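Local coordinates for fatty acid CoA ligase (Marinactinospora thermotolerans, PDB 6SQ8), which is a two-domain member of the AMP-binding (ANL) enzyme superfamily, modelled here with adenosine monophosphate and 1-ethanoyl-9~{H}-pyrido[3,4-b]indole-3-carboxylic acid bound, at residues S203-G206 / G207-Q211; V171-S174 / S175-S179; A18-A22 / G23-T27; E224-P228 / D229-E233. All blocks are in the same frame, centred on the assembly; numbering follows the deposited sequence.

Interaction 1. Residues S203-G206 / G207-Q211. With EQ2 (1-ethanoyl-9~{H}-pyrido[3,4-b]indole-3-carboxylic acid), chain F.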
loop_
_atom_site.group_PDB
_atom_site.type_symbol
_atom_site.label_atom_id
_atom_site.label_comp_id
_atom_site.label_asym_id
_atom_site.label_seq_id
_atom_site.Cartn_x
_atom_site.Cartn_y
_atom_site.Cartn_z
ATOM N N SER A 203 5.306 -1.182 -8.906
ATOM C CA SER A 203 5.370 0.265 -9.044
ATOM C C SER A 203 5.263 0.988 -7.687
ATOM O O SER A 203 5.700 2.137 -7.589
ATOM C CB SER A 203 4.303 0.745 -9.981
ATOM O OG SER A 203 3.019 0.378 -9.503
ATOM N N ASP A 204 4.681 0.349 -6.653
ATOM C CA ASP A 204 4.497 0.995 -5.323
ATOM C C ASP A 204 5.032 0.079 -4.214
ATOM O O ASP A 204 6.165 -0.354 -4.292
ATOM C CB ASP A 204 3.052 1.455 -5.152
ATOM C CG ASP A 204 2.657 2.475 -6.206
ATOM O OD1 ASP A 204 3.042 3.645 -6.062
ATOM O OD2 ASP A 204 1.982 2.076 -7.178
ATOM N N LEU A 205 4.239 -0.187 -3.177
ATOM C CA LEU A 205 4.738 -0.907 -2.013
ATOM C C LEU A 205 5.410 -2.220 -2.430
ATOM O O LEU A 205 6.432 -2.601 -1.871
ATOM C CB LEU A 205 3.605 -1.183 -1.029
ATOM C CG LEU A 205 3.991 -2.023 0.184
ATOM C CD1 LEU A 205 5.104 -1.345 0.963
ATOM C CD2 LEU A 205 2.777 -2.260 1.078
ATOM N N GLY A 206 4.839 -2.900 -3.426
ATOM C CA GLY A 206 5.402 -4.161 -3.942
ATOM C C GLY A 206 6.889 -4.066 -4.234
ATOM O O GLY A 206 7.656 -4.958 -3.895
ATOM N N GLY A 207 7.285 -2.970 -4.880
ATOM C CA GLY A 207 8.656 -2.736 -5.272
ATOM C C GLY A 207 9.583 -2.479 -4.090
ATOM O O GLY A 207 10.766 -2.849 -4.164
ATOM N N GLU A 208 9.074 -1.823 -3.032
ATOM C CA GLU A 208 9.833 -1.607 -1.807
ATOM C C GLU A 208 10.006 -2.940 -1.066
ATOM O O GLU A 208 11.068 -3.209 -0.508
ATOM C CB GLU A 208 9.182 -0.557 -0.904
ATOM C CG GLU A 208 9.893 -0.374 0.443
ATOM C CD GLU A 208 11.332 0.149 0.371
ATOM O OE1 GLU A 208 11.643 0.965 -0.549
ATOM O OE2 GLU A 208 12.161 -0.250 1.238
ATOM N N LEU A 209 8.965 -3.777 -1.061
ATOM C CA LEU A 209 9.047 -5.064 -0.385
ATOM C C LEU A 209 10.074 -5.947 -1.100
ATOM O O LEU A 209 10.770 -6.739 -0.453
ATOM C CB LEU A 209 7.674 -5.744 -0.344
ATOM C CG LEU A 209 6.622 -5.078 0.546
ATOM C CD1 LEU A 209 5.263 -5.708 0.339
ATOM C CD2 LEU A 209 7.003 -5.141 2.011
ATOM N N ALA A 210 10.155 -5.831 -2.429
ATOM C CA ALA A 210 11.128 -6.586 -3.188
ATOM C C ALA A 210 12.539 -6.175 -2.741
ATOM O O ALA A 210 13.414 -7.026 -2.540
ATOM C CB ALA A 210 10.918 -6.363 -4.664
ATOM N N GLN A 211 12.740 -4.864 -2.576
ATOM C CA GLN A 211 14.044 -4.332 -2.150
ATOM C C GLN A 211 14.375 -4.806 -0.728
ATOM O O GLN A 211 15.500 -5.241 -0.484
ATOM C CB GLN A 211 14.083 -2.810 -2.298
ATOM C CG GLN A 211 14.278 -2.384 -3.746
ATOM C CD GLN A 211 14.534 -0.913 -3.946
ATOM O OE1 GLN A 211 14.162 -0.063 -3.126
ATOM N NE2 GLN A 211 15.124 -0.611 -5.091
HETATM C C1 EQ2 F . 2.349 -0.991 5.145
HETATM C C2 EQ2 F . 1.197 -0.538 4.316
HETATM O O1 EQ2 F . 0.175 -1.199 4.310
HETATM C C3 EQ2 F . 1.330 0.691 3.457
HETATM N N1 EQ2 F . 0.191 1.242 3.018
HETATM C C4 EQ2 F . 0.229 2.326 2.228
HETATM C C5 EQ2 F . -1.092 2.873 1.730
HETATM O O2 EQ2 F . -2.144 2.330 2.129
HETATM O O3 EQ2 F . -1.013 3.808 0.914
HETATM C C6 EQ2 F . 1.420 2.916 1.826
HETATM C C7 EQ2 F . 2.614 2.374 2.264
HETATM C C8 EQ2 F . 4.002 2.705 2.082
HETATM C C9 EQ2 F . 4.692 3.696 1.387
HETATM C C10 EQ2 F . 6.069 3.714 1.441
HETATM C C11 EQ2 F . 6.771 2.759 2.173
HETATM C C12 EQ2 F . 6.124 1.776 2.881
HETATM C C13 EQ2 F . 4.733 1.759 2.823
HETATM N N2 EQ2 F . 3.849 0.883 3.425
HETATM C C14 EQ2 F . 2.572 1.240 3.099
#
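Leu205 and Leu209, one helical turn apart, meet through their branched ends. Leu205 CG lies 3.9 Å from Leu209 CD1, and the two side chains pass each other at a slant. The first torsions differ: Leu205 has CG trans to its own N (chi1 176°), which carries both of its methyls out from the helix, whereas Leu209 folds CG back beside its backbone N (chi1 -68°), along the preceding turn and close over the carbonyl of Leu205. With its CG turned to Leu209, Leu205 offers its methyls to the bound 1-ethanoyl-9~{H}-pyrido[3,4-b]indole-3-carboxylic acid. Both lie on the same side of the ligand plane, above its N2 edge rather than over the rings: CD1 of Leu205 is 3.5 Å from the ligand N2, and CD2 is 4.0 Å from the ligand C2, the carbonyl carbon of the ethanoyl group. Phe244 of strand 242-245 touches both leucines.

This is the first turn of helix 205-215, the helical part of a beta-alpha-beta unit between the parallel strands 195-198 and 219-222. Asp204 occupies the N-cap position, yet its carboxylate does no capping; it receives Ser203 OG from above its plane, OG to OD2 3.1 Å, and makes a salt bridge to Arg81. The backbone carbonyl of Asp204 begins the main-chain bonding, taking Gly207 N at 2.9 Å and Glu208 N only weakly. Regular i to i+4 bonding follows, with Leu209 N 2.9 Å from Leu205 O and Ala210 N 3.0 Å from Gly206 O. Glu208, bent at chi2 (63°), leads its carboxylate away toward Met178 and Cys181 of helix 175-189.

Interaction 2. Residues V171-S174 / S175-S179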
loop_
_atom_site.group_PDB
_atom_site.type_symbol
_atom_site.label_atom_id
_atom_site.label_comp_id
_atom_site.label_asym_id
_atom_site.label_seq_id
_atom_site.Cartn_x
_atom_site.Cartn_y
_atom_site.Cartn_z
ATOM N N VAL A 171 4.711 12.386 -3.416
ATOM C CA VAL A 171 5.364 12.095 -2.147
ATOM C C VAL A 171 6.827 11.749 -2.422
ATOM O O VAL A 171 7.104 10.761 -3.070
ATOM C CB VAL A 171 4.671 10.939 -1.402
ATOM C CG1 VAL A 171 5.532 10.418 -0.272
ATOM C CG2 VAL A 171 3.288 11.318 -0.910
ATOM N N ALA A 172 7.746 12.550 -1.871
ATOM C CA ALA A 172 9.178 12.318 -2.001
ATOM C C ALA A 172 9.704 11.613 -0.756
ATOM O O ALA A 172 9.583 12.145 0.350
ATOM C CB ALA A 172 9.896 13.630 -2.196
ATOM N N HIS A 173 10.301 10.439 -0.960
ATOM C CA HIS A 173 10.903 9.659 0.116
ATOM C C HIS A 173 12.427 9.650 -0.033
ATOM O O HIS A 173 12.974 9.372 -1.117
ATOM C CB HIS A 173 10.345 8.233 0.134
ATOM C CG HIS A 173 9.189 8.071 1.062
ATOM N ND1 HIS A 173 7.887 7.915 0.609
ATOM C CD2 HIS A 173 9.134 8.106 2.413
ATOM C CE1 HIS A 173 7.081 7.831 1.647
ATOM N NE2 HIS A 173 7.822 7.951 2.772
ATOM N N SER A 174 13.112 9.909 1.085
ATOM C CA SER A 174 14.552 9.979 1.114
ATOM C C SER A 174 15.138 8.572 1.015
ATOM O O SER A 174 14.480 7.582 1.332
ATOM C CB SER A 174 15.027 10.683 2.357
ATOM O OG SER A 174 15.110 9.784 3.459
ATOM N N SER A 175 16.401 8.502 0.595
ATOM C CA SER A 175 17.151 7.261 0.621
ATOM C C SER A 175 17.271 6.758 2.066
ATOM O O SER A 175 17.331 5.550 2.288
ATOM C CB SER A 175 18.502 7.420 -0.027
ATOM O OG SER A 175 18.370 7.652 -1.417
ATOM N N THR A 176 17.325 7.684 3.033
ATOM C CA THR A 176 17.430 7.323 4.443
ATOM C C THR A 176 16.145 6.643 4.910
ATOM O O THR A 176 16.188 5.650 5.622
ATOM C CB THR A 176 17.645 8.535 5.353
ATOM O OG1 THR A 176 18.757 9.268 4.850
ATOM C CG2 THR A 176 17.902 8.139 6.791
ATOM N N ALA A 177 15.017 7.235 4.526
ATOM C CA ALA A 177 13.708 6.739 4.879
ATOM C C ALA A 177 13.515 5.309 4.338
ATOM O O ALA A 177 13.021 4.455 5.062
ATOM C CB ALA A 177 12.653 7.698 4.364
ATOM N N MET A 178 13.933 5.060 3.094
ATOM C CA MET A 178 13.770 3.739 2.470
ATOM C C MET A 178 14.679 2.716 3.158
ATOM O O MET A 178 14.320 1.537 3.256
ATOM C CB MET A 178 14.086 3.750 0.969
ATOM C CG MET A 178 13.013 4.447 0.137
ATOM S SD MET A 178 11.318 4.072 0.681
ATOM C CE MET A 178 10.538 3.870 -0.920
ATOM N N SER A 179 15.847 3.168 3.634
ATOM C CA SER A 179 16.732 2.311 4.411
ATOM C C SER A 179 16.056 1.934 5.738
ATOM O O SER A 179 16.138 0.778 6.169
ATOM C CB SER A 179 18.077 2.949 4.650
ATOM O OG SER A 179 19.000 1.999 5.183
#
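With chi1 at 84°, Ser174 places OG between its own backbone N and carbonyl carbon, pointing onward over the first turn of the helix that follows. There OG accepts the N-H of Ala177 at 2.8 Å in a nearly straight bond (162° at the hydrogen). Met178 has CG beside its backbone N and a chain bent at chi2 and chi3, a course that carries its sulfur back toward the strand: SD is 5.1 Å from the centroid of the His173 imidazole, in an oblique approach to the ring. Ala177 CB comes to the edge of the same ring, 4.0 Å from His173 CD2 and near its plane.

Ser174 is thus the N-cap residue where strand 170-174 passes straight into helix 175-189, the axes of segments 171-174 and 175-179 standing 73° apart. The strand is the middle one of a small antiparallel sheet, between strands 155-160 and 359-360, in the AMP-binding domain. Both oxygens of Ser174 serve the junction, since its carbonyl O also takes Met178 N at 3.1 Å and so opens the i to i+4 bonding of the helix. The buried imidazole of His173 has its nearest atom about 4 Å from the bound 1-ethanoyl-9~{H}-pyrido[3,4-b]indole-3-carboxylic acid. Tyr6 of helix 5-13 packs on Ser175, Met178 and Ser179, while Ser179 OG is hydrogen-bonded to Arg9.

Interaction 3. Residues A18-A22 / G23-T27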
loop_
_atom_site.group_PDB
_atom_site.type_symbol
_atom_site.label_atom_id
_atom_site.label_comp_id
_atom_site.label_asym_id
_atom_site.label_seq_id
_atom_site.Cartn_x
_atom_site.Cartn_y
_atom_site.Cartn_z
ATOM N N ALA A 18 17.821 -14.604 -6.465
ATOM C CA ALA A 18 17.240 -13.295 -6.213
ATOM C C ALA A 18 15.734 -13.283 -6.514
ATOM O O ALA A 18 14.965 -12.774 -5.715
ATOM C CB ALA A 18 17.970 -12.256 -7.009
ATOM N N VAL A 19 15.319 -13.839 -7.663
ATOM C CA VAL A 19 13.922 -13.821 -8.095
ATOM C C VAL A 19 13.519 -15.204 -8.625
ATOM O O VAL A 19 14.327 -15.902 -9.173
ATOM C CB VAL A 19 13.687 -12.742 -9.164
ATOM C CG1 VAL A 19 12.207 -12.430 -9.324
ATOM C CG2 VAL A 19 14.479 -11.478 -8.881
ATOM N N THR A 20 12.250 -15.587 -8.429
ATOM C CA THR A 20 11.610 -16.740 -9.070
ATOM C C THR A 20 10.236 -16.302 -9.573
ATOM O O THR A 20 9.599 -15.436 -8.978
ATOM C CB THR A 20 11.425 -17.925 -8.108
ATOM O OG1 THR A 20 12.605 -18.089 -7.330
ATOM C CG2 THR A 20 11.142 -19.231 -8.816
ATOM N N GLY A 21 9.762 -16.941 -10.643
ATOM C CA GLY A 21 8.479 -16.615 -11.245
ATOM C C GLY A 21 7.930 -17.763 -12.077
ATOM O O GLY A 21 8.213 -18.948 -11.789
ATOM N N ALA A 22 7.130 -17.390 -13.092
ATOM C CA ALA A 22 6.604 -18.307 -14.106
ATOM C C ALA A 22 7.775 -18.984 -14.829
ATOM O O ALA A 22 7.883 -20.219 -14.782
ATOM C CB ALA A 22 5.714 -17.557 -15.071
ATOM N N GLY A 23 8.648 -18.160 -15.437
ATOM C CA GLY A 23 9.746 -18.605 -16.307
ATOM C C GLY A 23 10.832 -19.395 -15.585
ATOM O O GLY A 23 11.637 -20.081 -16.240
ATOM N N GLY A 24 10.869 -19.300 -14.248
ATOM C CA GLY A 24 11.920 -19.926 -13.423
ATOM C C GLY A 24 12.743 -18.890 -12.664
ATOM O O GLY A 24 12.236 -17.794 -12.387
ATOM N N SER A 25 13.985 -19.258 -12.316
ATOM C CA SER A 25 14.842 -18.561 -11.334
ATOM C C SER A 25 15.801 -17.562 -11.998
ATOM O O SER A 25 16.210 -17.727 -13.141
ATOM C CB SER A 25 15.639 -19.553 -10.546
ATOM O OG SER A 25 14.796 -20.334 -9.723
ATOM N N VAL A 26 16.187 -16.534 -11.231
ATOM C CA VAL A 26 17.179 -15.544 -11.602
ATOM C C VAL A 26 18.186 -15.439 -10.454
ATOM O O VAL A 26 17.821 -15.028 -9.353
ATOM C CB VAL A 26 16.529 -14.176 -11.869
ATOM C CG1 VAL A 26 17.568 -13.124 -12.238
ATOM C CG2 VAL A 26 15.411 -14.268 -12.897
ATOM N N THR A 27 19.446 -15.794 -10.725
ATOM C CA THR A 27 20.476 -15.795 -9.695
ATOM C C THR A 27 20.801 -14.361 -9.273
ATOM O O THR A 27 20.591 -13.400 -10.042
ATOM C CB THR A 27 21.774 -16.455 -10.169
ATOM O OG1 THR A 27 22.275 -15.726 -11.297
ATOM C CG2 THR A 27 21.582 -17.921 -10.478
#
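The peptide carbonyl of Val26 is met in its own plane by two N-H groups of the facing strand: Ala18 N at 2.9 Å from Val26 O and Val19 N at 3.2 Å, the latter on a lone pair. The peptide carbonyl of Gly24 is met differently, for Gly21 N stands above its plane, 3.1 Å from Gly24 O. Between these two sites Val26 N returns a bond of 2.8 Å to Val19 O. On one face of the ribbon the valines pair, Val19 CB 4.2 Å from Val26 CB; the opposite face carries Thr20 and Ser25, where Ser25 OG lies 3.9 Å from both CG2 and OG1 of Thr20, whose CG2 is trans to the backbone N (chi1 of OG1 -43°).

Strands 17-20 and 25-27 form a beta hairpin, and the doubling of Ala18 and Val19 against the single Val26 is a classic beta bulge. Val19 and Val26 are a hydrogen-bonded antiparallel pair, Thr20 and Ser25 a non-hydrogen-bonded one, where CA-H groups also approach carbonyls: Thr20 CA lies 3.5 Å from Gly24 O. The chain reverses through Ala22 and Gly23, and Gly24 follows with phi 117°, a conformation that calls for glycine. Trp61 of helix 61-72 covers both valines. On its far side, strand 17-20 runs parallel to strand 219-222, with backbone bonds to Val220 and Leu222; Thr27 OG1 caps the next helix at Arg30 N.

Interaction 4. Residues E224-P228 / D229-E233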
loop_
_atom_site.group_PDB
_atom_site.type_symbol
_atom_site.label_atom_id
_atom_site.label_comp_id
_atom_site.label_asym_id
_atom_site.label_seq_id
_atom_site.Cartn_x
_atom_site.Cartn_y
_atom_site.Cartn_z
ATOM N N GLU A 224 2.121 -11.768 -11.616
ATOM C CA GLU A 224 1.608 -10.633 -12.373
ATOM C C GLU A 224 0.341 -10.068 -11.706
ATOM O O GLU A 224 0.171 -8.850 -11.662
ATOM C CB GLU A 224 1.339 -11.024 -13.830
ATOM N N GLU A 225 -0.532 -10.947 -11.204
ATOM C CA GLU A 225 -1.788 -10.530 -10.560
ATOM C C GLU A 225 -2.132 -11.485 -9.408
ATOM O O GLU A 225 -1.450 -12.467 -9.175
ATOM C CB GLU A 225 -2.899 -10.464 -11.616
ATOM C CG GLU A 225 -3.293 -11.822 -12.163
ATOM C CD GLU A 225 -3.956 -11.822 -13.527
ATOM O OE1 GLU A 225 -4.470 -10.753 -13.953
ATOM O OE2 GLU A 225 -3.946 -12.900 -14.150
ATOM N N PHE A 226 -3.215 -11.168 -8.695
ATOM C CA PHE A 226 -3.726 -12.034 -7.648
ATOM C C PHE A 226 -4.839 -12.938 -8.209
ATOM O O PHE A 226 -5.820 -12.458 -8.726
ATOM C CB PHE A 226 -4.254 -11.209 -6.471
ATOM C CG PHE A 226 -4.887 -12.071 -5.415
ATOM C CD1 PHE A 226 -4.091 -12.835 -4.577
ATOM C CD2 PHE A 226 -6.259 -12.176 -5.305
ATOM C CE1 PHE A 226 -4.651 -13.654 -3.611
ATOM C CE2 PHE A 226 -6.821 -13.006 -4.350
ATOM C CZ PHE A 226 -6.018 -13.744 -3.504
ATOM N N GLN A 227 -4.637 -14.251 -8.110
ATOM C CA GLN A 227 -5.690 -15.266 -8.194
ATOM C C GLN A 227 -5.494 -16.216 -7.020
ATOM O O GLN A 227 -4.376 -16.637 -6.744
ATOM C CB GLN A 227 -5.670 -16.020 -9.536
ATOM C CG GLN A 227 -6.116 -15.167 -10.721
ATOM C CD GLN A 227 -7.556 -14.706 -10.631
ATOM O OE1 GLN A 227 -8.424 -15.431 -10.142
ATOM N NE2 GLN A 227 -7.854 -13.541 -11.197
ATOM N N PRO A 228 -6.559 -16.596 -6.284
ATOM C CA PRO A 228 -6.377 -17.418 -5.085
ATOM C C PRO A 228 -5.678 -18.757 -5.371
ATOM O O PRO A 228 -4.816 -19.173 -4.608
ATOM C CB PRO A 228 -7.815 -17.645 -4.592
ATOM C CG PRO A 228 -8.614 -16.519 -5.232
ATOM C CD PRO A 228 -7.963 -16.268 -6.561
ATOM N N ASP A 229 -6.078 -19.413 -6.472
ATOM C CA ASP A 229 -5.549 -20.726 -6.882
ATOM C C ASP A 229 -4.039 -20.582 -7.060
ATOM O O ASP A 229 -3.266 -21.369 -6.521
ATOM C CB ASP A 229 -6.229 -21.274 -8.153
ATOM C CG ASP A 229 -6.833 -20.218 -9.085
ATOM O OD1 ASP A 229 -7.973 -19.779 -8.797
ATOM O OD2 ASP A 229 -6.159 -19.804 -10.072
ATOM N N ALA A 230 -3.639 -19.541 -7.800
ATOM C CA ALA A 230 -2.243 -19.313 -8.213
ATOM C C ALA A 230 -1.355 -19.045 -6.994
ATOM O O ALA A 230 -0.256 -19.575 -6.927
ATOM C CB ALA A 230 -2.183 -18.171 -9.192
ATOM N N VAL A 231 -1.846 -18.217 -6.063
ATOM C CA VAL A 231 -1.130 -17.858 -4.840
ATOM C C VAL A 231 -0.931 -19.106 -3.979
ATOM O O VAL A 231 0.150 -19.353 -3.484
ATOM C CB VAL A 231 -1.865 -16.752 -4.068
ATOM C CG1 VAL A 231 -1.329 -16.598 -2.661
ATOM C CG2 VAL A 231 -1.793 -15.431 -4.813
ATOM N N LEU A 232 -1.994 -19.880 -3.820
ATOM C CA LEU A 232 -1.942 -21.156 -3.101
ATOM C C LEU A 232 -0.858 -22.048 -3.707
ATOM O O LEU A 232 -0.013 -22.580 -2.984
ATOM C CB LEU A 232 -3.308 -21.843 -3.189
ATOM C CG LEU A 232 -4.087 -22.025 -1.894
ATOM C CD1 LEU A 232 -3.628 -21.088 -0.788
ATOM C CD2 LEU A 232 -5.573 -21.870 -2.155
ATOM N N GLU A 233 -0.900 -22.193 -5.039
ATOM C CA GLU A 233 0.007 -23.063 -5.774
ATOM C C GLU A 233 1.434 -22.551 -5.558
ATOM O O GLU A 233 2.328 -23.324 -5.217
ATOM C CB GLU A 233 -0.405 -23.111 -7.253
ATOM C CG GLU A 233 -0.044 -24.379 -7.989
ATOM C CD GLU A 233 1.412 -24.444 -8.444
ATOM O OE1 GLU A 233 1.890 -23.440 -9.076
ATOM O OE2 GLU A 233 2.084 -25.504 -8.155
#
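Phe226 and Val231 meet where a loop turns into a helix, their side chains crossing at about a right angle. From CB, the phenylalanine chain sets CG trans to the backbone N (chi1 176°), and this swings the ring forward along the chain toward the first helical turn. CD1 reaches Val231 CG2 at 3.5 Å and CE1, the next atom along that side, is 3.6 Å from the same methyl. Val231 approaches the ring obliquely. One face of the ring also lies against the chain's own backbone, with Pro228 N 4.0 Å above the plane and displaced toward the rim.

The methyl CG2 of Val231 sits close to Gln227 as well, 3.4 Å from Gln227 O. That oxygen accepts Val231 N at 3.1 Å, nearly straight at 166°. Gln227 is the N-cap residue, and Pro228, which has no N-H to give, fills the first helical position, a place where proline costs the helix no bond. Its carbonyl continues the i to i+4 series, with Leu232 N 3.0 Å from Pro228 O.

Helix 228-237 and the loop before it come after strand 219-222 and pack on helix 247-255: Trp249 stacks with the Phe226 ring, Gln252 touches Phe226 and Pro228, and Leu253 lies against Val231 and Leu232.

Each contact closes a short local turn, and all four follow in series along the chain, none nested in or crossing another. Interaction 3 comes first, a hairpin whose first strand pairs with strand 219-222. Interaction 2 joins strand 170-174 to helix 175-189. Interaction 1 opens helix 205-215, which leads to strand 219-222, and interaction 4 starts the next helix beyond that strand; strand 219-222 therefore links interactions 1, 3 and 4. Interactions 1 and 2 alone touch, helix 205-215 against helix 175-189, and both approach the same bound ligand. Interactions 2 and 4, centres about 31 Å apart, lie on opposite sides of the chain's centre.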